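Hypothetical protein Atu0492 (Agrobacterium tumefaciens, PDB 2GMY) is of unknown function but, as a member of the AhpD-like carboxymuconolactone decarboxylase family, probably takes part in antioxidant defence. Local coordinates at residues Ile35-Leu40 and Glu66-Leu71; Lys39-Ile44 and Trp91-Thr96; Ala17-Glu22 and Asn131-Ile136; Gly47-Val52 and Ser142-Glu147. One frame throughout, in Å; residues are numbered along the deposited sequence.

How the contacts relate
The four contacts illustrate how an all-helical chain is closed on itself. Contacts 1 and 2 are built on helix 32-45, share Lys39 and Leu40, and lie about 10 Å apart between centres; they add helices 66-70 and 83-96 to it. Contact 3, centred about 14 Å from contact 2, joins helix 12-26 to helix 117-139 and encloses the first two along the chain. Contact 4 interleaves with the others, bringing the C-terminal tail to the start of helix 49-61. Both touch helix 32-45, through Ser43 with Asn134 and Leu40 with Val52. Contacts 1, 2 and 4 also reach the second subunit, and contacts 2 and 3 the third, so the helices that pack the chain serve the six-chain assembly too.

Contact 1. Residues Ile35-Leu40 and Glu66-Leu71; sequences IHLIKL and EQWINL
The indole of Trp68 turns its rim to helix 32-45, with the outer end of the six-membered ring aimed at the backbone of Leu37. Leu37 N lies near the ring plane, 3.7 Å from Trp68 CH2, and Leu37 CB sits 3.8 Å from Trp68 CZ2, the leucine side chain running at about a right angle to that of the tryptophan. His36 CB, 4.1 Å from Trp68 CH2, and the methyl Leu40 CD2, 4.4 Å from Trp68 CZ3, come in obliquely. Within its own helix Ile69 CG1 adds to the edge, in plane, and Tyr81 makes an edge-to-face pair with the indole. The first torsion of Trp68 sets CG anti to the backbone N (chi1 -171°) and lets the end of the ring approach the neighbouring helix, although the side chain starts out across the line between the helices. In this all-helical, AhpD-like chain the indole fastens the short helix 66-70 to helix 32-45: the local axes stay 11.7 Å apart and diverge by 37°, and the bulky ring system spans the gap. Its rotation is further fixed at the five-membered ring, where Trp68 NE1 is hydrogen-bonded to Glu85 OE2 of helix 83-96. One turn further along, Leu40 bridges to the backbone of the short helix, its CD2 methyl lying 3.9 Å from Ile69 O and 4.4 Å from Ile69 CG2. The imidazole of His36 is held elsewhere, through a hydrogen bond between His36 NE2 and Asp62 OD2.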
loop_
_atom_site.group_PDB
_atom_site.type_symbol
_atom_site.label_atom_id
_atom_site.label_comp_id
_atom_site.label_asym_id
_atom_site.label_seq_id
_atom_site.Cartn_x
_atom_site.Cartn_y
_atom_site.Cartn_z
ATOM N N ILE A 35 -12.732 26.443 -0.022
ATOM C CA ILE A 35 -13.800 25.450 -0.085
ATOM C C ILE A 35 -13.702 24.665 -1.403
ATOM O O ILE A 35 -13.759 23.429 -1.404
ATOM C CB ILE A 35 -15.193 26.091 0.113
ATOM C CG1 ILE A 35 -15.281 26.713 1.511
ATOM C CG2 ILE A 35 -16.291 25.033 -0.081
ATOM C CD1 ILE A 35 -16.603 27.463 1.768
ATOM N N HIS A 36 -13.523 25.378 -2.515
ATOM C CA HIS A 36 -13.334 24.722 -3.816
ATOM C C HIS A 36 -12.147 23.765 -3.812
ATOM O O HIS A 36 -12.236 22.637 -4.297
ATOM C CB HIS A 36 -13.101 25.757 -4.912
ATOM C CG HIS A 36 -14.289 26.619 -5.182
ATOM N ND1 HIS A 36 -15.568 26.114 -5.244
ATOM C CD2 HIS A 36 -14.390 27.946 -5.434
ATOM C CE1 HIS A 36 -16.411 27.097 -5.516
ATOM N NE2 HIS A 36 -15.722 28.217 -5.632
ATOM N N LEU A 37 -11.034 24.234 -3.273
ATOM C CA LEU A 37 -9.806 23.444 -3.199
ATOM C C LEU A 37 -10.014 22.165 -2.394
ATOM O O LEU A 37 -9.594 21.077 -2.807
ATOM C CB LEU A 37 -8.717 24.308 -2.558
ATOM C CG LEU A 37 -7.337 23.679 -2.399
ATOM C CD1 LEU A 37 -6.304 24.785 -2.373
ATOM C CD2 LEU A 37 -7.250 22.779 -1.149
ATOM N N ILE A 38 -10.620 22.303 -1.218
ATOM C CA ILE A 38 -10.896 21.143 -0.363
ATOM C C ILE A 38 -11.762 20.121 -1.106
ATOM O O ILE A 38 -11.457 18.914 -1.108
ATOM C CB ILE A 38 -11.601 21.582 0.946
ATOM C CG1 ILE A 38 -10.624 22.311 1.860
ATOM C CG2 ILE A 38 -12.246 20.375 1.633
ATOM C CD1 ILE A 38 -11.332 23.171 2.929
ATOM N N LYS A 39 -12.836 20.599 -1.734
ATOM C CA LYS A 39 -13.782 19.694 -2.392
ATOM C C LYS A 39 -13.170 19.011 -3.601
ATOM O O LYS A 39 -13.346 17.804 -3.797
ATOM C CB LYS A 39 -15.051 20.433 -2.803
ATOM C CG LYS A 39 -15.934 20.802 -1.618
ATOM C CD LYS A 39 -17.097 21.656 -2.097
ATOM C CE LYS A 39 -18.092 21.858 -0.992
ATOM N NZ LYS A 39 -19.393 22.265 -1.581
ATOM N N LEU A 40 -12.439 19.775 -4.409
ATOM C CA LEU A 40 -11.867 19.218 -5.636
ATOM C C LEU A 40 -10.769 18.222 -5.295
ATOM O O LEU A 40 -10.758 17.094 -5.805
ATOM C CB LEU A 40 -11.348 20.333 -6.554
ATOM C CG LEU A 40 -10.694 19.877 -7.866
ATOM C CD1 LEU A 40 -11.622 18.980 -8.693
ATOM C CD2 LEU A 40 -10.280 21.097 -8.653
ATOM N N GLU A 66 -7.660 27.449 -15.321
ATOM C CA GLU A 66 -7.671 26.040 -15.749
ATOM C C GLU A 66 -6.445 25.293 -15.210
ATOM O O GLU A 66 -6.519 24.093 -14.945
ATOM C CB GLU A 66 -7.809 25.889 -17.269
ATOM C CG GLU A 66 -9.102 26.496 -17.842
ATOM C CD GLU A 66 -10.371 25.916 -17.221
ATOM O OE1 GLU A 66 -10.438 24.684 -17.017
ATOM O OE2 GLU A 66 -11.314 26.686 -16.949
ATOM N N GLN A 67 -5.332 26.003 -15.035
ATOM C CA GLN A 67 -4.125 25.399 -14.487
ATOM C C GLN A 67 -4.353 25.012 -13.024
ATOM O O GLN A 67 -4.035 23.902 -12.606
ATOM C CB GLN A 67 -2.983 26.393 -14.586
ATOM C CG GLN A 67 -1.644 25.771 -14.750
ATOM C CD GLN A 67 -0.580 26.785 -15.119
ATOM O OE1 GLN A 67 -0.588 27.927 -14.636
ATOM N NE2 GLN A 67 0.343 26.373 -15.968
ATOM N N TRP A 68 -4.912 25.936 -12.254
ATOM C CA TRP A 68 -5.234 25.680 -10.848
ATOM C C TRP A 68 -6.122 24.443 -10.720
ATOM O O TRP A 68 -5.937 23.611 -9.823
ATOM C CB TRP A 68 -5.957 26.896 -10.285
ATOM C CG TRP A 68 -6.202 26.936 -8.802
ATOM C CD1 TRP A 68 -5.439 27.573 -7.868
ATOM C CD2 TRP A 68 -7.324 26.386 -8.097
ATOM N NE1 TRP A 68 -6.007 27.441 -6.620
ATOM C CE2 TRP A 68 -7.165 26.721 -6.734
ATOM C CE3 TRP A 68 -8.451 25.643 -8.487
ATOM C CZ2 TRP A 68 -8.085 26.344 -5.755
ATOM C CZ3 TRP A 68 -9.374 25.259 -7.505
ATOM C CH2 TRP A 68 -9.180 25.610 -6.155
ATOM N N ILE A 69 -7.102 24.343 -11.613
ATOM C CA ILE A 69 -8.051 23.215 -11.643
ATOM C C ILE A 69 -7.376 21.906 -12.086
ATOM O O ILE A 69 -7.458 20.880 -11.392
ATOM C CB ILE A 69 -9.232 23.551 -12.580
ATOM C CG1 ILE A 69 -10.062 24.702 -11.994
ATOM C CG2 ILE A 69 -10.097 22.320 -12.853
ATOM C CD1 ILE A 69 -11.133 25.230 -12.985
ATOM N N ASN A 70 -6.691 21.942 -13.225
ATOM C CA ASN A 70 -6.098 20.724 -13.787
ATOM C C ASN A 70 -4.906 20.151 -13.052
ATOM O O ASN A 70 -4.656 18.945 -13.127
ATOM C CB ASN A 70 -5.736 20.936 -15.240
ATOM C CG ASN A 70 -6.946 20.882 -16.120
ATOM O OD1 ASN A 70 -7.392 21.905 -16.640
ATOM N ND2 ASN A 70 -7.517 19.692 -16.262
ATOM N N LEU A 71 -4.165 20.985 -12.340
ATOM C CA LEU A 71 -2.974 20.500 -11.670
ATOM C C LEU A 71 -3.246 19.985 -10.262
ATOM O O LEU A 71 -2.348 19.542 -9.574
ATOM C CB LEU A 71 -1.882 21.558 -11.665
ATOM C CG LEU A 71 -1.146 21.732 -12.996
ATOM C CD1 LEU A 71 -0.428 23.006 -12.960
ATOM C CD2 LEU A 71 -0.173 20.610 -13.215
#

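Contact 2. Residues Lys39-Ile44 and Trp91-Thr96; sequences KLRASI and WVDAVT
Arg41 grips the carboxylate of Asp93 side-on with two nitrogens, each taking its own oxygen. Arg41 NE to Asp93 OD1 is the short and almost linear member, 2.7 Å at 178°, with the oxygen in the guanidinium plane and approached on its syn side. Arg41 NH2 to Asp93 OD2, at 3.0 Å, is more bent, and its nitrogen stands above the carboxylate plane, the two flat groups being turned against each other. The first torsion of the arginine puts CG anti to the backbone N (chi1 179°) and lays it against Val92 CG1 at 3.8 Å; a bend at chi2 then turns CD and NE to Asp93. Asp93 OD2 has a second donor in Trp75 NE1, which helps to fix the carboxylate. Beside the ion pair the helices come close at Ala42, whose CB touches Thr96 OG1 at 3.6 Å and Val92 CG1 at 4.1 Å. Thr96 OG1 lies beside its own backbone N (chi1 -66°), a conformation that lets it donate to Val92 O at 2.8 Å, while Asn131 ND2 of helix 117-139 bonds the same hydroxyl. Val92 O thus receives Thr96 N and Thr96 OG1 from opposite faces of its plane. A small alanine at the crossing, flanked by a salt bridge whose acid is buried, joins helices 32-45 and 83-96 in the interior of the AhpD-like helical fold.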
loop_
_atom_site.group_PDB
_atom_site.type_symbol
_atom_site.label_atom_id
_atom_site.label_comp_id
_atom_site.label_asym_id
_atom_site.label_seq_id
_atom_site.Cartn_x
_atom_site.Cartn_y
_atom_site.Cartn_z
ATOM N N LYS A 39 -12.836 20.599 -1.734
ATOM C CA LYS A 39 -13.782 19.694 -2.392
ATOM C C LYS A 39 -13.170 19.011 -3.601
ATOM O O LYS A 39 -13.346 17.804 -3.797
ATOM C CB LYS A 39 -15.051 20.433 -2.803
ATOM C CG LYS A 39 -15.934 20.802 -1.618
ATOM C CD LYS A 39 -17.097 21.656 -2.097
ATOM C CE LYS A 39 -18.092 21.858 -0.992
ATOM N NZ LYS A 39 -19.393 22.265 -1.581
ATOM N N LEU A 40 -12.439 19.775 -4.409
ATOM C CA LEU A 40 -11.867 19.218 -5.636
ATOM C C LEU A 40 -10.769 18.222 -5.295
ATOM O O LEU A 40 -10.758 17.094 -5.805
ATOM C CB LEU A 40 -11.348 20.333 -6.554
ATOM C CG LEU A 40 -10.694 19.877 -7.866
ATOM C CD1 LEU A 40 -11.622 18.980 -8.693
ATOM C CD2 LEU A 40 -10.280 21.097 -8.653
ATOM N N ARG A 41 -9.865 18.612 -4.407
ATOM C CA ARG A 41 -8.739 17.720 -4.083
ATOM C C ARG A 41 -9.187 16.405 -3.440
ATOM O O ARG A 41 -8.755 15.324 -3.875
ATOM C CB ARG A 41 -7.690 18.422 -3.211
ATOM C CG ARG A 41 -6.509 17.527 -2.830
ATOM C CD ARG A 41 -5.730 17.001 -4.037
ATOM N NE ARG A 41 -4.746 16.027 -3.555
ATOM C CZ ARG A 41 -4.071 15.195 -4.338
ATOM N NH1 ARG A 41 -4.242 15.224 -5.666
ATOM N NH2 ARG A 41 -3.215 14.337 -3.786
ATOM N N ALA A 42 -10.075 16.481 -2.443
ATOM C CA ALA A 42 -10.554 15.264 -1.779
ATOM C C ALA A 42 -11.274 14.359 -2.776
ATOM O O ALA A 42 -11.114 13.134 -2.753
ATOM C CB ALA A 42 -11.448 15.604 -0.585
ATOM N N SER A 43 -12.062 14.976 -3.660
ATOM C CA SER A 43 -12.783 14.201 -4.675
ATOM C C SER A 43 -11.842 13.457 -5.630
ATOM O O SER A 43 -12.106 12.306 -5.997
ATOM C CB SER A 43 -13.743 15.105 -5.452
ATOM O OG SER A 43 -14.718 15.643 -4.573
ATOM N N ILE A 44 -10.744 14.103 -6.015
ATOM C CA ILE A 44 -9.747 13.442 -6.851
ATOM C C ILE A 44 -9.159 12.237 -6.091
ATOM O O ILE A 44 -9.082 11.117 -6.628
ATOM C CB ILE A 44 -8.655 14.413 -7.291
ATOM C CG1 ILE A 44 -9.232 15.433 -8.279
ATOM C CG2 ILE A 44 -7.501 13.668 -7.958
ATOM C CD1 ILE A 44 -8.344 16.674 -8.475
ATOM N N TRP A 91 -2.993 19.103 4.207
ATOM C CA TRP A 91 -3.946 18.679 5.227
ATOM C C TRP A 91 -5.123 17.947 4.598
ATOM O O TRP A 91 -5.582 16.917 5.124
ATOM C CB TRP A 91 -4.433 19.887 6.009
ATOM C CG TRP A 91 -5.234 19.579 7.234
ATOM C CD1 TRP A 91 -6.534 19.949 7.475
ATOM C CD2 TRP A 91 -4.799 18.876 8.411
ATOM N NE1 TRP A 91 -6.930 19.529 8.720
ATOM C CE2 TRP A 91 -5.891 18.866 9.317
ATOM C CE3 TRP A 91 -3.603 18.262 8.789
ATOM C CZ2 TRP A 91 -5.817 18.253 10.577
ATOM C CZ3 TRP A 91 -3.527 17.656 10.056
ATOM C CH2 TRP A 91 -4.631 17.667 10.928
ATOM N N VAL A 92 -5.623 18.467 3.479
ATOM C CA VAL A 92 -6.666 17.735 2.755
ATOM C C VAL A 92 -6.212 16.304 2.452
ATOM O O VAL A 92 -6.951 15.342 2.692
ATOM C CB VAL A 92 -7.091 18.467 1.473
ATOM C CG1 VAL A 92 -8.038 17.605 0.634
ATOM C CG2 VAL A 92 -7.749 19.788 1.829
ATOM N N ASP A 93 -4.995 16.166 1.933
ATOM C CA ASP A 93 -4.452 14.844 1.631
ATOM C C ASP A 93 -4.345 13.968 2.892
ATOM O O ASP A 93 -4.831 12.824 2.900
ATOM C CB ASP A 93 -3.081 14.995 0.975
ATOM C CG ASP A 93 -3.173 15.487 -0.460
ATOM O OD1 ASP A 93 -4.247 15.974 -0.870
ATOM O OD2 ASP A 93 -2.154 15.380 -1.178
ATOM N N ALA A 94 -3.733 14.503 3.948
ATOM C CA ALA A 94 -3.476 13.711 5.164
ATOM C C ALA A 94 -4.770 13.234 5.816
ATOM O O ALA A 94 -4.880 12.085 6.275
ATOM C CB ALA A 94 -2.632 14.520 6.169
ATOM N N VAL A 95 -5.766 14.124 5.830
ATOM C CA VAL A 95 -7.033 13.857 6.513
ATOM C C VAL A 95 -7.939 12.994 5.642
ATOM O O VAL A 95 -8.648 12.127 6.135
ATOM C CB VAL A 95 -7.718 15.169 6.946
ATOM C CG1 VAL A 95 -9.088 14.912 7.564
ATOM C CG2 VAL A 95 -6.844 15.888 7.960
ATOM N N THR A 96 -7.915 13.220 4.330
ATOM C CA THR A 96 -8.689 12.348 3.438
ATOM C C THR A 96 -8.196 10.895 3.548
ATOM O O THR A 96 -8.983 9.959 3.509
ATOM C CB THR A 96 -8.659 12.872 1.994
ATOM O OG1 THR A 96 -9.358 14.123 1.952
ATOM C CG2 THR A 96 -9.328 11.910 1.041
#

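Contact 3. Residues Ala17-Glu22 and Asn131-Ile136; sequences AVMALE and NTWNRI
Trp133 NE1 donates to Glu22 OE1 at 2.8 Å, a bond that ties the indole to the far end of the other segment. It is clearly bent, with an N-H...O angle of 134°: the oxygen is tilted from the ring plane and is met on its anti side, the carboxylate and indole planes standing 56° apart. The other oxygen, Glu22 OE2, forms a salt bridge with Lys39 NZ, so the acid serves two helices at once. Over one face of the indole lies Val18 CG1, a CH-pi contact 3.5 Å from the centroid of the six-membered ring of Trp133. The methyl arrives there because it stands anti to the backbone N (chi1 -178°), while its twin, Val18 CG2, meets Ile136 CD1 tip to tip at 4.1 Å. Met19 curls round the outer end of the ring, its chain bent at chi2 and chi3, and makes an oblique Met-aromatic contact with SD 3.5 Å from Trp133 CH2. Leu21, on the same helix, packs against Val125 and Ala129 further back on helix 117-139. The two segments, on helices 12-26 and 117-139, run roughly antiparallel, their axes 11.3 Å apart, with the indole wedged between them; helix 32-45 is linked to the pair through Lys39, and Val125 of the third subunit packs on Val18.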
loop_
_atom_site.group_PDB
_atom_site.type_symbol
_atom_site.label_atom_id
_atom_site.label_comp_id
_atom_site.label_asym_id
_atom_site.label_seq_id
_atom_site.Cartn_x
_atom_site.Cartn_y
_atom_site.Cartn_z
ATOM N N ALA A 17 -30.216 15.655 5.711
ATOM C CA ALA A 17 -29.240 15.772 6.794
ATOM C C ALA A 17 -27.859 16.085 6.237
ATOM O O ALA A 17 -27.168 16.936 6.762
ATOM C CB ALA A 17 -29.200 14.519 7.639
ATOM N N VAL A 18 -27.468 15.406 5.155
ATOM C CA VAL A 18 -26.182 15.710 4.529
ATOM C C VAL A 18 -26.210 17.102 3.909
ATOM O O VAL A 18 -25.230 17.837 4.012
ATOM C CB VAL A 18 -25.744 14.635 3.503
ATOM C CG1 VAL A 18 -24.387 14.983 2.915
ATOM C CG2 VAL A 18 -25.665 13.268 4.152
ATOM N N MET A 19 -27.345 17.476 3.313
ATOM C CA MET A 19 -27.505 18.826 2.750
ATOM C C MET A 19 -27.401 19.937 3.800
ATOM O O MET A 19 -26.900 21.032 3.496
ATOM C CB MET A 19 -28.811 18.953 1.952
ATOM C CG MET A 19 -28.776 18.286 0.584
ATOM S SD MET A 19 -27.483 18.829 -0.613
ATOM C CE MET A 19 -27.369 20.594 -0.394
ATOM N N ALA A 20 -27.845 19.653 5.027
ATOM C CA ALA A 20 -27.712 20.620 6.124
ATOM C C ALA A 20 -26.241 20.844 6.478
ATOM O O ALA A 20 -25.808 21.980 6.725
ATOM C CB ALA A 20 -28.519 20.190 7.340
ATOM N N LEU A 21 -25.462 19.763 6.490
ATOM C CA LEU A 21 -24.030 19.901 6.770
ATOM C C LEU A 21 -23.344 20.691 5.659
ATOM O O LEU A 21 -22.509 21.568 5.929
ATOM C CB LEU A 21 -23.363 18.536 6.955
ATOM C CG LEU A 21 -21.854 18.565 7.238
ATOM C CD1 LEU A 21 -21.497 19.437 8.440
ATOM C CD2 LEU A 21 -21.336 17.138 7.426
ATOM N N GLU A 22 -23.708 20.384 4.415
ATOM C CA GLU A 22 -23.204 21.122 3.256
ATOM C C GLU A 22 -23.516 22.621 3.361
ATOM O O GLU A 22 -22.660 23.470 3.108
ATOM C CB GLU A 22 -23.810 20.535 1.982
ATOM C CG GLU A 22 -23.324 21.172 0.683
ATOM C CD GLU A 22 -21.822 21.020 0.476
ATOM O OE1 GLU A 22 -21.263 19.976 0.858
ATOM O OE2 GLU A 22 -21.212 21.966 -0.062
ATOM N N ASN A 131 -15.782 14.194 2.072
ATOM C CA ASN A 131 -15.506 12.767 2.182
ATOM C C ASN A 131 -16.798 11.938 2.291
ATOM O O ASN A 131 -16.859 10.793 1.828
ATOM C CB ASN A 131 -14.544 12.487 3.337
ATOM C CG ASN A 131 -13.107 12.489 2.872
ATOM O OD1 ASN A 131 -12.584 11.469 2.420
ATOM N ND2 ASN A 131 -12.467 13.652 2.938
ATOM N N THR A 132 -17.835 12.545 2.876
ATOM C CA THR A 132 -19.154 11.926 2.939
ATOM C C THR A 132 -19.809 11.918 1.550
ATOM O O THR A 132 -20.269 10.870 1.082
ATOM C CB THR A 132 -20.029 12.609 4.000
ATOM O OG1 THR A 132 -19.506 12.279 5.301
ATOM C CG2 THR A 132 -21.475 12.110 3.920
ATOM N N TRP A 133 -19.851 13.069 0.885
ATOM C CA TRP A 133 -20.426 13.110 -0.469
ATOM C C TRP A 133 -19.717 12.130 -1.407
ATOM O O TRP A 133 -20.366 11.432 -2.189
ATOM C CB TRP A 133 -20.354 14.514 -1.069
ATOM C CG TRP A 133 -21.319 15.496 -0.500
ATOM C CD1 TRP A 133 -21.013 16.646 0.173
ATOM C CD2 TRP A 133 -22.751 15.443 -0.581
ATOM N NE1 TRP A 133 -22.172 17.310 0.523
ATOM C CE2 TRP A 133 -23.250 16.591 0.075
ATOM C CE3 TRP A 133 -23.660 14.533 -1.141
ATOM C CZ2 TRP A 133 -24.635 16.861 0.186
ATOM C CZ3 TRP A 133 -25.032 14.793 -1.028
ATOM C CH2 TRP A 133 -25.503 15.948 -0.368
ATOM N N ASN A 134 -18.386 12.077 -1.344
ATOM C CA ASN A 134 -17.634 11.125 -2.188
ATOM C C ASN A 134 -18.059 9.671 -1.953
ATOM O O ASN A 134 -18.181 8.878 -2.897
ATOM C CB ASN A 134 -16.132 11.246 -1.959
ATOM C CG ASN A 134 -15.547 12.593 -2.405
ATOM O OD1 ASN A 134 -16.144 13.368 -3.189
ATOM N ND2 ASN A 134 -14.349 12.865 -1.923
ATOM N N ARG A 135 -18.261 9.319 -0.684
ATOM C CA ARG A 135 -18.675 7.959 -0.346
ATOM C C ARG A 135 -20.081 7.636 -0.832
ATOM O O ARG A 135 -20.345 6.527 -1.302
ATOM C CB ARG A 135 -18.520 7.730 1.161
ATOM C CG ARG A 135 -17.054 7.593 1.540
ATOM C CD ARG A 135 -16.748 7.661 3.038
ATOM N NE ARG A 135 -15.361 7.229 3.238
ATOM C CZ ARG A 135 -14.296 8.000 3.009
ATOM N NH1 ARG A 135 -14.440 9.272 2.612
ATOM N NH2 ARG A 135 -13.081 7.497 3.173
ATOM N N ILE A 136 -20.979 8.617 -0.729
ATOM C CA ILE A 136 -22.334 8.473 -1.247
ATOM C C ILE A 136 -22.321 8.344 -2.767
ATOM O O ILE A 136 -22.926 7.421 -3.320
ATOM C CB ILE A 136 -23.224 9.657 -0.797
ATOM C CG1 ILE A 136 -23.420 9.601 0.724
ATOM C CG2 ILE A 136 -24.576 9.658 -1.528
ATOM C CD1 ILE A 136 -23.949 10.911 1.331
#

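Contact 4. Residues Gly47-Val52 and Ser142-Glu147; sequences GCAFCV and SQHPVE
Phe50 offers one face of its ring to Ser142 and an edge to the backbone that follows, so the extended tail bends round the phenyl group. Ser142 CB stands over the face, 3.8 Å from the centroid of the Phe50 ring and offset toward the rim, in a CH-pi contact. At the edge, near the ring plane, Phe50 CD1 meets Gln143 C and His144 N, each at 3.7 Å. With CG anti to the backbone N (chi1 -175°), the phenyl ring extends from the first turn of helix 49-61 toward the tail. His144 comes down beside that turn: its CB lies 4.1 Å from Phe50 CD1, and its CD2 is 3.7 Å from Ala49 O and 4.0 Å from Ala49 CB. The imidazole is held at both nitrogens. His144 ND1 donates to Pro145 O at 2.8 Å, from above the carbonyl plane, and His144 NE2 is hydrogen-bonded to Ser78 OG of the second subunit. The helix start covered in this way carries a CxxC motif, as in the peroxidase AhpD, where it is the redox site, and probably so here. Cys48 is the N-cap and its SG accepts from Cys51 N; the SG atoms of Cys48 and Cys51 are 3.5 Å apart, too far for a disulfide. Just before Cys48, Gly47 ends helix 32-45 with a Schellman motif. Beyond the tail contact, Cys48 faces Asn134, Ala137 and Val138 of helix 117-139, Val52 packs on Leu40 and Ile44 of helix 32-45, and Pro79 of the second subunit lies against His144.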
loop_
_atom_site.group_PDB
_atom_site.type_symbol
_atom_site.label_atom_id
_atom_site.label_comp_id
_atom_site.label_asym_id
_atom_site.label_seq_id
_atom_site.Cartn_x
_atom_site.Cartn_y
_atom_site.Cartn_z
ATOM N N GLY A 47 -11.460 9.304 -5.959
ATOM C CA GLY A 47 -11.864 8.707 -7.236
ATOM C C GLY A 47 -13.293 9.066 -7.639
ATOM O O GLY A 47 -13.913 8.369 -8.461
ATOM N N CYS A 48 -13.818 10.152 -7.080
ATOM C CA CYS A 48 -15.227 10.487 -7.289
ATOM C C CYS A 48 -15.418 11.398 -8.504
ATOM O O CYS A 48 -15.310 12.632 -8.395
ATOM C CB CYS A 48 -15.816 11.131 -6.039
ATOM S SG CYS A 48 -17.612 11.313 -6.208
ATOM N N ALA A 49 -15.685 10.786 -9.658
ATOM C CA ALA A 49 -15.908 11.545 -10.899
ATOM C C ALA A 49 -17.108 12.476 -10.774
ATOM O O ALA A 49 -17.070 13.621 -11.246
ATOM C CB ALA A 49 -16.093 10.608 -12.077
ATOM N N PHE A 50 -18.171 11.986 -10.139
ATOM C CA PHE A 50 -19.374 12.785 -9.931
ATOM C C PHE A 50 -19.021 14.114 -9.265
ATOM O O PHE A 50 -19.421 15.183 -9.734
ATOM C CB PHE A 50 -20.402 12.025 -9.087
ATOM C CG PHE A 50 -21.709 12.744 -8.934
ATOM C CD1 PHE A 50 -22.668 12.696 -9.943
ATOM C CD2 PHE A 50 -21.989 13.458 -7.771
ATOM C CE1 PHE A 50 -23.889 13.356 -9.799
ATOM C CE2 PHE A 50 -23.210 14.121 -7.617
ATOM C CZ PHE A 50 -24.159 14.063 -8.639
ATOM N N CYS A 51 -18.263 14.045 -8.174
ATOM C CA CYS A 51 -17.897 15.254 -7.455
ATOM C C CYS A 51 -16.819 16.058 -8.164
ATOM O O CYS A 51 -16.880 17.280 -8.152
ATOM C CB CYS A 51 -17.507 14.958 -6.003
ATOM S SG CYS A 51 -18.919 14.320 -5.018
ATOM N N VAL A 52 -15.832 15.398 -8.779
ATOM C CA VAL A 52 -14.817 16.150 -9.526
ATOM C C VAL A 52 -15.475 16.995 -10.616
ATOM O O VAL A 52 -15.184 18.172 -10.754
ATOM C CB VAL A 52 -13.716 15.240 -10.123
ATOM C CG1 VAL A 52 -12.826 16.024 -11.099
ATOM C CG2 VAL A 52 -12.868 14.629 -8.997
ATOM N N SER A 142 -23.295 7.380 -8.685
ATOM C CA SER A 142 -23.910 8.578 -9.265
ATOM C C SER A 142 -23.202 8.940 -10.566
ATOM O O SER A 142 -21.981 8.867 -10.649
ATOM C CB SER A 142 -23.863 9.745 -8.276
ATOM O OG SER A 142 -24.490 9.377 -7.064
ATOM N N GLN A 143 -23.987 9.325 -11.578
ATOM C CA GLN A 143 -23.472 9.620 -12.923
ATOM C C GLN A 143 -23.525 11.122 -13.221
ATOM O O GLN A 143 -24.602 11.718 -13.197
ATOM C CB GLN A 143 -24.306 8.861 -13.974
ATOM C CG GLN A 143 -24.287 7.341 -13.817
ATOM C CD GLN A 143 -22.910 6.750 -14.078
ATOM O OE1 GLN A 143 -22.333 6.940 -15.151
ATOM N NE2 GLN A 143 -22.373 6.038 -13.088
ATOM N N HIS A 144 -22.370 11.741 -13.483
ATOM C CA HIS A 144 -22.341 13.180 -13.795
ATOM C C HIS A 144 -22.822 13.428 -15.224
ATOM O O HIS A 144 -22.728 12.530 -16.064
ATOM C CB HIS A 144 -20.957 13.826 -13.533
ATOM C CG HIS A 144 -19.872 13.393 -14.475
ATOM N ND1 HIS A 144 -19.735 13.909 -15.748
ATOM C CD2 HIS A 144 -18.843 12.526 -14.309
ATOM C CE1 HIS A 144 -18.683 13.363 -16.336
ATOM N NE2 HIS A 144 -18.120 12.525 -15.481
ATOM N N PRO A 145 -23.347 14.647 -15.498
ATOM C CA PRO A 145 -23.729 14.969 -16.878
ATOM C C PRO A 145 -22.524 15.059 -17.819
ATOM O O PRO A 145 -21.421 15.402 -17.386
ATOM C CB PRO A 145 -24.435 16.327 -16.758
ATOM C CG PRO A 145 -23.969 16.913 -15.491
ATOM C CD PRO A 145 -23.617 15.757 -14.569
ATOM N N VAL A 146 -22.748 14.738 -19.094
ATOM C CA VAL A 146 -21.689 14.702 -20.103
ATOM C C VAL A 146 -21.939 15.753 -21.191
ATOM O O VAL A 146 -22.920 15.653 -21.932
ATOM C CB VAL A 146 -21.591 13.304 -20.768
ATOM C CG1 VAL A 146 -20.447 13.261 -21.768
ATOM C CG2 VAL A 146 -21.418 12.204 -19.717
ATOM N N GLU A 147 -21.052 16.747 -21.285
ATOM C CA GLU A 147 -21.211 17.832 -22.257
ATOM C C GLU A 147 -20.757 17.488 -23.673
ATOM O O GLU A 147 -19.590 17.130 -23.901
ATOM C CB GLU A 147 -20.494 19.103 -21.793
ATOM C CG GLU A 147 -21.308 19.949 -20.839
ATOM C CD GLU A 147 -20.986 19.648 -19.398
ATOM O OE1 GLU A 147 -19.878 20.027 -18.964
ATOM O OE2 GLU A 147 -21.835 19.041 -18.702
#